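Local structure of periplasmic binding protein/LacI transcriptional regulator (Burkholderia multivorans, 4YLE) at residues A[155-160]-A[188-193]; A[164-169]-A[221-226]; A[233-238]-A[251-256]. The protein probably binds a simple sugar in the periplasm and delivers it to an ABC transporter for uptake into the cell. All blocks are in the same frame, centred on the assembly; numbering follows the deposited sequence.

Contact 1: residues A[155-160]-A[188-193]; sequences DYLAKK and DAMKAG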
ATOM      1  N   ASP A 155      13.573  12.382  -0.983  1.00 20.63           N
ATOM      2  CA  ASP A 155      14.562  13.233  -1.658  1.00 24.01           C
ATOM      3  C   ASP A 155      14.019  14.616  -1.972  1.00 25.33           C
ATOM      4  O   ASP A 155      14.744  15.602  -1.852  1.00 28.44           O
ATOM      5  CB  ASP A 155      15.053  12.589  -2.972  1.00 29.60           C
ATOM      6  CG  ASP A 155      16.045  11.456  -2.747  1.00 30.96           C
ATOM      7  OD1 ASP A 155      16.591  11.334  -1.631  1.00 28.92           O
ATOM      8  OD2 ASP A 155      16.276  10.686  -3.706  1.00 28.68           O
ATOM      9  N   TYR A 156      12.781  14.695  -2.435  1.00 22.80           N
ATOM     10  CA  TYR A 156      12.186  15.991  -2.723  1.00 28.58           C
ATOM     11  C   TYR A 156      12.100  16.839  -1.448  1.00 28.86           C
ATOM     12  O   TYR A 156      12.477  18.016  -1.442  1.00 27.16           O
ATOM     13  CB  TYR A 156      10.810  15.819  -3.355  1.00 27.71           C
ATOM     14  CG  TYR A 156      10.259  17.109  -3.918  1.00 25.64           C
ATOM     15  CD1 TYR A 156      10.766  17.658  -5.092  1.00 27.63           C
ATOM     16  CD2 TYR A 156       9.259  17.780  -3.270  1.00 22.21           C
ATOM     17  CE1 TYR A 156      10.259  18.849  -5.603  1.00 28.79           C
ATOM     18  CE2 TYR A 156       8.752  18.968  -3.769  1.00 26.29           C
ATOM     19  CZ  TYR A 156       9.244  19.493  -4.930  1.00 28.08           C
ATOM     20  OH  TYR A 156       8.738  20.689  -5.416  1.00 36.49           O
ATOM     21  N   LEU A 157      11.611  16.237  -0.368  1.00 22.09           N
ATOM     22  CA  LEU A 157      11.599  16.901   0.924  1.00 21.55           C
ATOM     23  C   LEU A 157      12.975  17.362   1.352  1.00 23.89           C
ATOM     24  O   LEU A 157      13.132  18.481   1.846  1.00 25.69           O
ATOM     25  CB  LEU A 157      11.033  15.966   1.985  1.00 20.58           C
ATOM     26  CG  LEU A 157      11.053  16.470   3.432  1.00 21.25           C
ATOM     27  CD1 LEU A 157      10.223  17.753   3.635  1.00 21.49           C
ATOM     28  CD2 LEU A 157      10.541  15.337   4.334  1.00 21.53           C
ATOM     29  N   ALA A 158      13.980  16.515   1.180  1.00 24.15           N
ATOM     30  CA  ALA A 158      15.339  16.871   1.618  1.00 26.48           C
ATOM     31  C   ALA A 158      15.815  18.169   0.994  1.00 32.73           C
ATOM     32  O   ALA A 158      16.532  18.937   1.633  1.00 37.70           O
ATOM     33  CB  ALA A 158      16.306  15.754   1.285  1.00 29.81           C
ATOM     34  N   LYS A 159      15.403  18.434  -0.244  1.00 28.78           N
ATOM     35  CA  LYS A 159      15.830  19.653  -0.929  1.00 39.20           C
ATOM     36  C   LYS A 159      15.332  20.898  -0.191  1.00 37.81           C
ATOM     37  O   LYS A 159      15.937  21.978  -0.291  1.00 33.13           O
ATOM     38  CB  LYS A 159      15.320  19.689  -2.374  1.00 34.34           C
ATOM     39  CG  LYS A 159      15.583  18.459  -3.209  1.00 48.20           C
ATOM     40  CD  LYS A 159      17.000  17.932  -3.059  1.00 58.13           C
ATOM     41  CE  LYS A 159      17.120  16.523  -3.637  1.00 60.38           C
ATOM     42  NZ  LYS A 159      17.834  15.601  -2.695  1.00 53.56           N
ATOM     43  N   LYS A 160      14.226  20.735   0.541  1.00 32.71           N
ATOM     44  CA  LYS A 160      13.544  21.850   1.197  1.00 29.54           C
ATOM     45  C   LYS A 160      14.003  22.032   2.633  1.00 40.14           C
ATOM     46  O   LYS A 160      13.768  23.083   3.241  1.00 38.17           O
ATOM     47  CB  LYS A 160      12.026  21.637   1.141  1.00 37.42           C
ATOM     48  CG  LYS A 160      11.462  21.786  -0.264  1.00 43.93           C
ATOM     49  CD  LYS A 160      10.210  22.633  -0.288  1.00 59.94           C
ATOM     50  CE  LYS A 160       9.974  23.257  -1.661  1.00 64.15           C
ATOM     51  NZ  LYS A 160       8.752  24.108  -1.631  1.00 70.37           N
ATOM     52  N   ASP A 188      16.497   6.524   4.260  1.00 22.11           N
ATOM     53  CA  ASP A 188      17.597   6.667   3.312  1.00 22.94           C
ATOM     54  C   ASP A 188      17.732   8.105   2.855  1.00 23.43           C
ATOM     55  O   ASP A 188      18.835   8.657   2.783  1.00 24.26           O
ATOM     56  CB  ASP A 188      17.364   5.790   2.074  1.00 24.19           C
ATOM     57  CG  ASP A 188      17.387   4.282   2.374  1.00 22.84           C
ATOM     58  OD1 ASP A 188      17.928   3.855   3.429  1.00 23.49           O
ATOM     59  OD2 ASP A 188      16.911   3.513   1.472  1.00 24.38           O
ATOM     60  N   ALA A 189      16.591   8.708   2.533  1.00 21.99           N
ATOM     61  CA  ALA A 189      16.567  10.085   2.046  1.00 21.54           C
ATOM     62  C   ALA A 189      17.071  11.057   3.107  1.00 22.10           C
ATOM     63  O   ALA A 189      17.891  11.947   2.822  1.00 23.41           O
ATOM     64  CB  ALA A 189      15.165  10.442   1.616  1.00 20.52           C
HETATM   65  N   MSE A 190      16.578  10.884   4.330  1.00 22.77           N
HETATM   66  CA  MSE A 190      16.955  11.766   5.425  1.00 23.60           C
HETATM   67  C   MSE A 190      18.439  11.650   5.759  1.00 25.82           C
HETATM   68  O   MSE A 190      19.105  12.671   5.941  1.00 25.64           O
HETATM   69  CB  MSE A 190      16.098  11.470   6.642  1.00 21.20           C
HETATM   70  CG  MSE A 190      14.603  11.804   6.409  1.00 19.45           C
HETATM   71 SE   MSE A 190      14.277  13.692   5.900  1.00 30.57          SE
HETATM   72  CE  MSE A 190      14.271  13.492   3.922  1.00 23.38           C
ATOM     73  N   LYS A 191      18.959  10.419   5.821  1.00 24.12           N
ATOM     74  CA  LYS A 191      20.409  10.193   5.989  1.00 27.44           C
ATOM     75  C   LYS A 191      21.259  10.897   4.934  1.00 27.69           C
ATOM     76  O   LYS A 191      22.260  11.540   5.240  1.00 29.80           O
ATOM     77  CB  LYS A 191      20.747   8.707   5.912  1.00 26.39           C
ATOM     78  CG  LYS A 191      20.402   7.820   7.097  1.00 36.74           C
ATOM     79  CD  LYS A 191      20.724   6.354   6.731  1.00 43.70           C
ATOM     80  CE  LYS A 191      20.630   5.390   7.905  1.00 55.94           C
ATOM     81  NZ  LYS A 191      19.462   5.640   8.784  1.00 60.72           N
ATOM     82  N   ALA A 192      20.874  10.723   3.679  1.00 26.83           N
ATOM     83  CA  ALA A 192      21.630  11.234   2.547  1.00 28.23           C
ATOM     84  C   ALA A 192      21.680  12.764   2.549  1.00 33.28           C
ATOM     85  O   ALA A 192      22.611  13.383   1.983  1.00 37.02           O
ATOM     86  CB  ALA A 192      21.018  10.742   1.270  1.00 27.63           C
ATOM     87  N   GLY A 193      20.671  13.362   3.175  1.00 31.73           N
ATOM     88  CA  GLY A 193      20.534  14.809   3.221  1.00 37.45           C
ATOM     89  C   GLY A 193      21.105  15.432   4.476  1.00 37.88           C
ATOM     90  O   GLY A 193      21.274  16.654   4.546  1.00 39.75           O
TER
HETATM   91  O   HOH W   1      17.889  13.109  -0.016  1.00 28.81           O
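Segments 155-160 and 188-193 are C-terminal parts of two helices that run in the same general direction, their N-to-C axes 33° apart and 8.8 Å from each other at closest approach. The backbones come closest where Asp-155 faces Ala-189, with CA atoms 5.3 Å apart, and one turn on where Ala-158 faces Gly-193. Small residues allow this spacing: the methyl CB of Ala-189 lies 3.6 Å from the backbone N of Asp-155, and Ala-158 points its own methyl at the neighbouring helix, where Gly-193 presents only backbone.

Beside these small residues the selenomethionine Met-190 supplies the bulk. Its chain is bent at both chi2 and chi3 (-58° and 94°), which turns the terminal methyl back toward the partner helix, and CE comes to rest 4.0 Å from Ala-158 CB. The same methyl also meets Leu-157 CD2 at 4.2 Å, the two side chains crossing at about a right angle. On the other flank the link is polar and indirect. A water donates to Asp-155 OD1 at 2.7 Å and to the carbonyl O of Ala-189 at 3.1 Å, bridging a carboxylate and a helix backbone; OD1 is also held by a salt bridge from Arg-151 in its own helix.

Leu-157 and Met-190 both reach Leu-228 of strand 226-229. The arrangement is that of neighbouring helices covering one face of the parallel sheet in an alpha/beta lobe of a periplasmic binding protein.

Contact 2: residues A[164-169]-A[221-226]; sequences GDQVGI and YPNLKA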
ATOM      1  N   GLY A 164      20.774  18.508   9.822  1.00 35.62           N
ATOM      2  CA  GLY A 164      20.453  18.634  11.233  1.00 30.59           C
ATOM      3  C   GLY A 164      18.972  18.811  11.552  1.00 28.75           C
ATOM      4  O   GLY A 164      18.568  18.728  12.719  1.00 37.28           O
ATOM      5  N   ASP A 165      18.154  19.074  10.540  1.00 31.13           N
ATOM      6  CA  ASP A 165      16.715  19.214  10.780  1.00 26.21           C
ATOM      7  C   ASP A 165      16.093  17.924  11.317  1.00 32.44           C
ATOM      8  O   ASP A 165      16.322  16.858  10.769  1.00 28.55           O
ATOM      9  CB  ASP A 165      15.973  19.595   9.506  1.00 25.51           C
ATOM     10  CG  ASP A 165      16.103  21.058   9.155  1.00 26.99           C
ATOM     11  OD1 ASP A 165      16.702  21.828   9.932  1.00 28.48           O
ATOM     12  OD2 ASP A 165      15.571  21.424   8.092  1.00 30.71           O
ATOM     13  N   GLN A 166      15.300  18.059  12.376  1.00 28.13           N
ATOM     14  CA  GLN A 166      14.551  16.962  12.976  1.00 25.54           C
ATOM     15  C   GLN A 166      13.297  16.617  12.181  1.00 26.70           C
ATOM     16  O   GLN A 166      12.507  17.495  11.841  1.00 21.11           O
ATOM     17  CB  GLN A 166      14.131  17.331  14.395  1.00 25.32           C
ATOM     18  CG  GLN A 166      15.294  17.451  15.388  1.00 25.39           C
ATOM     19  CD  GLN A 166      14.836  17.886  16.747  1.00 27.40           C
ATOM     20  OE1 GLN A 166      13.772  18.483  16.894  1.00 32.62           O
ATOM     21  NE2 GLN A 166      15.646  17.600  17.766  1.00 39.92           N
ATOM     22  N   VAL A 167      13.084  15.333  11.901  1.00 20.47           N
ATOM     23  CA  VAL A 167      11.854  14.889  11.257  1.00 18.99           C
ATOM     24  C   VAL A 167      11.318  13.626  11.933  1.00 18.36           C
ATOM     25  O   VAL A 167      12.063  12.936  12.624  1.00 19.11           O
ATOM     26  CB  VAL A 167      12.098  14.642   9.740  1.00 19.05           C
ATOM     27  CG1 VAL A 167      12.834  15.857   9.153  1.00 19.88           C
ATOM     28  CG2 VAL A 167      12.912  13.381   9.532  1.00 23.24           C
ATOM     29  N   GLY A 168      10.025  13.366  11.747  1.00 17.24           N
ATOM     30  CA  GLY A 168       9.381  12.161  12.220  1.00 17.50           C
ATOM     31  C   GLY A 168       8.810  11.391  11.069  1.00 17.20           C
ATOM     32  O   GLY A 168       8.403  11.974  10.072  1.00 16.50           O
ATOM     33  N   ILE A 169       8.812  10.060  11.203  1.00 16.12           N
ATOM     34  CA  ILE A 169       8.213   9.167  10.214  1.00 15.00           C
ATOM     35  C   ILE A 169       6.959   8.520  10.804  1.00 17.42           C
ATOM     36  O   ILE A 169       7.004   7.869  11.857  1.00 16.20           O
ATOM     37  CB  ILE A 169       9.209   8.093   9.762  1.00 16.88           C
ATOM     38  CG1 ILE A 169      10.409   8.774   9.129  1.00 16.01           C
ATOM     39  CG2 ILE A 169       8.558   7.101   8.777  1.00 18.87           C
ATOM     40  CD1 ILE A 169      11.537   7.827   8.705  1.00 16.85           C
ATOM     41  N   TYR A 221       8.607  17.123  19.952  1.00 21.23           N
ATOM     42  CA  TYR A 221       9.672  17.841  19.274  1.00 20.49           C
ATOM     43  C   TYR A 221       9.222  19.222  18.799  1.00 21.07           C
ATOM     44  O   TYR A 221       8.761  19.400  17.685  1.00 20.63           O
ATOM     45  CB  TYR A 221      10.180  16.998  18.101  1.00 19.33           C
ATOM     46  CG  TYR A 221      10.803  15.734  18.627  1.00 19.08           C
ATOM     47  CD1 TYR A 221      12.053  15.767  19.195  1.00 22.12           C
ATOM     48  CD2 TYR A 221      10.121  14.515  18.580  1.00 22.59           C
ATOM     49  CE1 TYR A 221      12.627  14.630  19.700  1.00 25.57           C
ATOM     50  CE2 TYR A 221      10.693  13.366  19.095  1.00 30.23           C
ATOM     51  CZ  TYR A 221      11.944  13.443  19.654  1.00 31.32           C
ATOM     52  OH  TYR A 221      12.522  12.316  20.161  1.00 39.60           O
ATOM     53  N   PRO A 222       9.379  20.221  19.652  1.00 22.30           N
ATOM     54  CA  PRO A 222       9.015  21.582  19.272  1.00 23.13           C
ATOM     55  C   PRO A 222       9.765  22.085  18.040  1.00 23.18           C
ATOM     56  O   PRO A 222       9.279  22.979  17.351  1.00 27.14           O
ATOM     57  CB  PRO A 222       9.391  22.417  20.512  1.00 26.58           C
ATOM     58  CG  PRO A 222       9.540  21.441  21.617  1.00 25.31           C
ATOM     59  CD  PRO A 222       9.875  20.114  21.024  1.00 23.17           C
ATOM     60  N   ASN A 223      10.917  21.501  17.753  1.00 24.00           N
ATOM     61  CA  ASN A 223      11.720  21.902  16.609  1.00 28.05           C
ATOM     62  C   ASN A 223      11.540  21.007  15.369  1.00 21.07           C
ATOM     63  O   ASN A 223      12.309  21.095  14.428  1.00 24.15           O
ATOM     64  CB  ASN A 223      13.189  21.914  17.019  1.00 37.55           C
ATOM     65  CG  ASN A 223      13.428  22.714  18.289  1.00 42.79           C
ATOM     66  OD1 ASN A 223      13.769  22.173  19.348  1.00 44.25           O
ATOM     67  ND2 ASN A 223      13.239  24.009  18.185  1.00 30.00           N
ATOM     68  N   LEU A 224      10.515  20.169  15.377  1.00 20.81           N
ATOM     69  CA  LEU A 224      10.259  19.275  14.260  1.00 19.06           C
ATOM     70  C   LEU A 224      10.059  20.053  12.968  1.00 19.26           C
ATOM     71  O   LEU A 224       9.357  21.060  12.954  1.00 21.32           O
ATOM     72  CB  LEU A 224       9.022  18.416  14.531  1.00 18.52           C
ATOM     73  CG  LEU A 224       9.017  17.129  13.711  1.00 18.12           C
ATOM     74  CD1 LEU A 224      10.033  16.169  14.303  1.00 21.43           C
ATOM     75  CD2 LEU A 224       7.621  16.505  13.676  1.00 24.06           C
ATOM     76  N   LYS A 225      10.669  19.580  11.879  1.00 20.07           N
ATOM     77  CA  LYS A 225      10.585  20.298  10.606  1.00 22.77           C
ATOM     78  C   LYS A 225       9.749  19.591   9.546  1.00 18.13           C
ATOM     79  O   LYS A 225       9.328  20.226   8.584  1.00 21.81           O
ATOM     80  CB  LYS A 225      11.986  20.514  10.056  1.00 24.72           C
ATOM     81  CG  LYS A 225      12.829  21.406  10.917  1.00 26.11           C
ATOM     82  CD  LYS A 225      12.386  22.850  10.775  1.00 29.76           C
ATOM     83  CE  LYS A 225      13.428  23.779  11.376  1.00 48.19           C
ATOM     84  NZ  LYS A 225      13.150  25.201  11.050  1.00 64.08           N
ATOM     85  N   ALA A 226       9.506  18.287   9.705  1.00 18.04           N
ATOM     86  CA  ALA A 226       8.732  17.559   8.727  1.00 18.54           C
ATOM     87  C   ALA A 226       8.188  16.264   9.294  1.00 16.05           C
ATOM     88  O   ALA A 226       8.738  15.681  10.233  1.00 18.05           O
ATOM     89  CB  ALA A 226       9.566  17.254   7.509  1.00 18.08           C
TER
HETATM   90  O   HOH W   2      14.935  20.580  13.867  1.00 24.13           O
HETATM   91  O   HOH W   3      12.503  19.423  19.030  1.00 31.17           O
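Neighbouring strands of the parallel beta sheet of this alpha/beta lobe begin here, at the end where the loop 221-225 leads into strand 226-229 beside strand 166-171. Two backbone hydrogen bonds set the pairing: Lys-225 N donates to Gln-166 O at 2.8 Å, and Gly-168 N donates to Ala-226 O at 3.1 Å. The bonds flank Val-167, whose CG1 packs on Ala-226 CB at 3.9 Å.

Gln-166 reaches across to the type I turn of Tyr-221 to Leu-224. Extended beyond CG (chi2 177°), its side chain carries OE1 out to 3.5 Å from Asn-223 CB and obliquely toward the Tyr-221 ring. A water donates to this OE1 at 2.7 Å and to Asn-223 OD1, while accepting from Asn-223 N, so one molecule ties the glutamine to both backbone and side chain of the turn. A second water joins Gln-166 N to Asn-223 O. Leu-224 lays CD1 against the strand backbone, 3.7 Å from Val-167 C. Toward the start of 164-169, the aliphatic part of Lys-225 lies across the Asp-165 carboxylate, Lys-225 CG to Asp-165 CG 3.7 Å; that carboxylate makes its salt bridge with Lys-162.

Strand 196-202 flanks strand 166-171 on its other edge, its Val-198 touching Gln-166, Tyr-221 and Leu-224, while Val-167 packs on Met-190 of helix 177-193.

Contact 3: residues A[233-238]-A[251-256]; sequences NMAIGA and VYVVGY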
ATOM      1  N   ASN A 233      -3.482   8.909   3.588  1.00 16.32           N
ATOM      2  CA  ASN A 233      -4.468   9.003   4.670  1.00 17.23           C
ATOM      3  C   ASN A 233      -3.771   9.442   5.967  1.00 16.01           C
ATOM      4  O   ASN A 233      -4.279  10.331   6.693  1.00 18.19           O
ATOM      5  CB  ASN A 233      -5.215   7.693   4.860  1.00 18.55           C
ATOM      6  CG  ASN A 233      -6.376   7.563   3.912  1.00 24.20           C
ATOM      7  OD1 ASN A 233      -6.843   8.568   3.338  1.00 23.97           O
ATOM      8  ND2 ASN A 233      -6.896   6.355   3.778  1.00 37.26           N
HETATM    9  N   MSE A 234      -2.609   8.859   6.243  1.00 16.55           N
HETATM   10  CA  MSE A 234      -1.885   9.291   7.433  1.00 14.99           C
HETATM   11  C   MSE A 234      -1.407  10.719   7.267  1.00 19.57           C
HETATM   12  O   MSE A 234      -1.387  11.473   8.257  1.00 18.87           O
HETATM   13  CB  MSE A 234      -0.749   8.353   7.739  1.00 16.93           C
HETATM   14  CG  MSE A 234      -1.254   7.070   8.332  1.00 13.85           C
HETATM   15 SE   MSE A 234       0.099   5.837   8.906  1.00 23.00          SE
HETATM   16  CE  MSE A 234       1.137   5.814   7.268  1.00 18.50           C
ATOM     17  N   ALA A 235      -1.036  11.103   6.040  1.00 17.08           N
ATOM     18  CA  ALA A 235      -0.625  12.477   5.761  1.00 18.25           C
ATOM     19  C   ALA A 235      -1.762  13.462   6.013  1.00 19.34           C
ATOM     20  O   ALA A 235      -1.510  14.543   6.521  1.00 18.65           O
ATOM     21  CB  ALA A 235      -0.121  12.615   4.354  1.00 17.01           C
ATOM     22  N   ILE A 236      -3.002  13.084   5.671  1.00 17.52           N
ATOM     23  CA  ILE A 236      -4.172  13.920   5.943  1.00 21.61           C
ATOM     24  C   ILE A 236      -4.288  14.099   7.446  1.00 20.82           C
ATOM     25  O   ILE A 236      -4.519  15.211   7.931  1.00 23.34           O
ATOM     26  CB  ILE A 236      -5.463  13.294   5.351  1.00 20.91           C
ATOM     27  CG1 ILE A 236      -5.406  13.398   3.828  1.00 22.49           C
ATOM     28  CG2 ILE A 236      -6.715  13.948   5.917  1.00 27.11           C
ATOM     29  CD1 ILE A 236      -6.493  12.588   3.096  1.00 24.74           C
ATOM     30  N   GLY A 237      -4.109  13.017   8.196  1.00 18.39           N
ATOM     31  CA  GLY A 237      -4.053  13.124   9.642  1.00 21.81           C
ATOM     32  C   GLY A 237      -2.972  14.076  10.113  1.00 19.29           C
ATOM     33  O   GLY A 237      -3.235  14.936  11.002  1.00 23.64           O
ATOM     34  N   ALA A 238      -1.776  13.962   9.526  1.00 18.79           N
ATOM     35  CA  ALA A 238      -0.639  14.828   9.918  1.00 18.47           C
ATOM     36  C   ALA A 238      -0.891  16.315   9.579  1.00 21.95           C
ATOM     37  O   ALA A 238      -0.579  17.199  10.378  1.00 22.29           O
ATOM     38  CB  ALA A 238       0.643  14.318   9.256  1.00 19.19           C
ATOM     39  N   VAL A 251       6.002  23.208   9.106  1.00 22.53           N
ATOM     40  CA  VAL A 251       6.312  21.784   9.193  1.00 22.22           C
ATOM     41  C   VAL A 251       5.819  21.163   7.904  1.00 20.48           C
ATOM     42  O   VAL A 251       4.640  21.295   7.566  1.00 24.30           O
ATOM     43  CB  VAL A 251       5.640  21.111  10.409  1.00 21.13           C
ATOM     44  CG1 VAL A 251       5.866  19.579  10.402  1.00 23.11           C
ATOM     45  CG2 VAL A 251       6.167  21.721  11.694  1.00 25.04           C
ATOM     46  N   TYR A 252       6.736  20.577   7.149  1.00 21.83           N
ATOM     47  CA  TYR A 252       6.388  19.929   5.903  1.00 21.45           C
ATOM     48  C   TYR A 252       5.729  18.585   6.155  1.00 19.29           C
ATOM     49  O   TYR A 252       6.068  17.883   7.115  1.00 17.43           O
ATOM     50  CB  TYR A 252       7.625  19.731   5.033  1.00 21.61           C
ATOM     51  CG  TYR A 252       8.153  21.006   4.405  1.00 19.57           C
ATOM     52  CD1 TYR A 252       7.431  21.647   3.417  1.00 26.78           C
ATOM     53  CD2 TYR A 252       9.379  21.534   4.774  1.00 24.65           C
ATOM     54  CE1 TYR A 252       7.903  22.793   2.804  1.00 32.00           C
ATOM     55  CE2 TYR A 252       9.857  22.696   4.177  1.00 29.76           C
ATOM     56  CZ  TYR A 252       9.112  23.316   3.190  1.00 35.19           C
ATOM     57  OH  TYR A 252       9.572  24.475   2.588  1.00 38.87           O
ATOM     58  N   VAL A 253       4.799  18.235   5.273  1.00 19.47           N
ATOM     59  CA  VAL A 253       4.200  16.900   5.258  1.00 16.63           C
ATOM     60  C   VAL A 253       4.339  16.260   3.871  1.00 16.51           C
ATOM     61  O   VAL A 253       4.028  16.898   2.860  1.00 21.13           O
ATOM     62  CB  VAL A 253       2.702  16.944   5.630  1.00 18.26           C
ATOM     63  CG1 VAL A 253       2.070  15.580   5.529  1.00 19.73           C
ATOM     64  CG2 VAL A 253       2.503  17.524   7.002  1.00 23.28           C
ATOM     65  N   VAL A 254       4.826  15.021   3.834  1.00 15.56           N
ATOM     66  CA  VAL A 254       4.788  14.227   2.613  1.00 14.79           C
ATOM     67  C   VAL A 254       4.015  12.953   2.863  1.00 14.19           C
ATOM     68  O   VAL A 254       3.964  12.464   3.977  1.00 15.13           O
ATOM     69  CB  VAL A 254       6.183  13.910   2.070  1.00 17.98           C
ATOM     70  CG1 VAL A 254       6.900  15.227   1.655  1.00 23.97           C
ATOM     71  CG2 VAL A 254       6.994  13.095   3.086  1.00 17.11           C
ATOM     72  N   GLY A 255       3.443  12.406   1.788  1.00 16.73           N
ATOM     73  CA  GLY A 255       2.681  11.178   1.856  1.00 15.87           C
ATOM     74  C   GLY A 255       3.045  10.244   0.732  1.00 16.18           C
ATOM     75  O   GLY A 255       4.169  10.271   0.223  1.00 17.24           O
ATOM     76  N   TYR A 256       2.082   9.409   0.379  1.00 14.63           N
ATOM     77  CA  TYR A 256       2.278   8.339  -0.595  1.00 15.73           C
ATOM     78  C   TYR A 256       0.892   7.839  -0.981  1.00 15.31           C
ATOM     79  O   TYR A 256       0.127   7.478  -0.092  1.00 18.25           O
ATOM     80  CB  TYR A 256       3.096   7.216   0.039  1.00 13.45           C
ATOM     81  CG  TYR A 256       3.851   6.286  -0.879  1.00 14.37           C
ATOM     82  CD1 TYR A 256       5.174   6.523  -1.158  1.00 17.40           C
ATOM     83  CD2 TYR A 256       3.262   5.132  -1.379  1.00 16.11           C
ATOM     84  CE1 TYR A 256       5.902   5.661  -1.937  1.00 16.95           C
ATOM     85  CE2 TYR A 256       4.021   4.250  -2.166  1.00 16.23           C
ATOM     86  CZ  TYR A 256       5.328   4.562  -2.431  1.00 15.75           C
ATOM     87  OH  TYR A 256       6.040   3.676  -3.199  1.00 22.31           O
TER
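Helix segment 233-238 lies over strand 252-254 and runs nearly antiparallel to it, the two axes 164° apart and 8.3 Å from each other at closest approach. This is the helix-on-strand packing of a beta-alpha-beta unit, in which strand 226-229 leads into helix 232-244 and the chain then returns through strand 252-254 at the edge of the four-stranded parallel sheet.

Ala-235 and Val-253 carry most of the contact. Val-253 directs its side chain at the helix, and CG1, set anti to the backbone N (chi1 176°), is the branch that does the touching. It lies 3.9 Å from Ala-235 CB and equally close to the carbonyl O of that residue. One turn further along the helix, Ala-238 CB approaches the same methyl at 4.2 Å, so a single valine branch is touched by two alanines one helical turn apart. The side chains that meet are all apolar, and both alanines also touch Cys-229 on the adjacent strand. Val-254 points away from the helix and touches Val-153 of helix 146-160, so the strand has a helix on each face.

Past the end of the strand the chain runs on under the start of the helix segment. Gly-255, just past the strand, is about 9 Å from the bound unknown ligand, measured from where its side chain would begin, which places this end of the contact near the ligand without touching it. Here the two segments have their nearest CA atoms, 5.3 Å apart at Ala-235 and Gly-255, and the methyl CB of Ala-235 rests 4.0 Å from Gly-255 CA.

Overall arrangement
Along the chain, helix segment 155-160 is followed by segment 164-169, which enters strand 166-171, and then by helix segment 188-193, which closes contact 1 while contact 2 is still open; contact 2 closes only at 221-226, so the two cross. Contact 3 follows in series, closing the short excursion from 233-238 to 251-256. Contact 1 joins two helices on one face of the parallel sheet, contact 2 joins the starts of two of its strands, and contact 3 fixes a helix to the opposite face. They meet directly: Leu-157 CD2 packs on Ala-226 CB at 3.8 Å, and Lys-225 O probably accepts a hydrogen bond from Tyr-252 N.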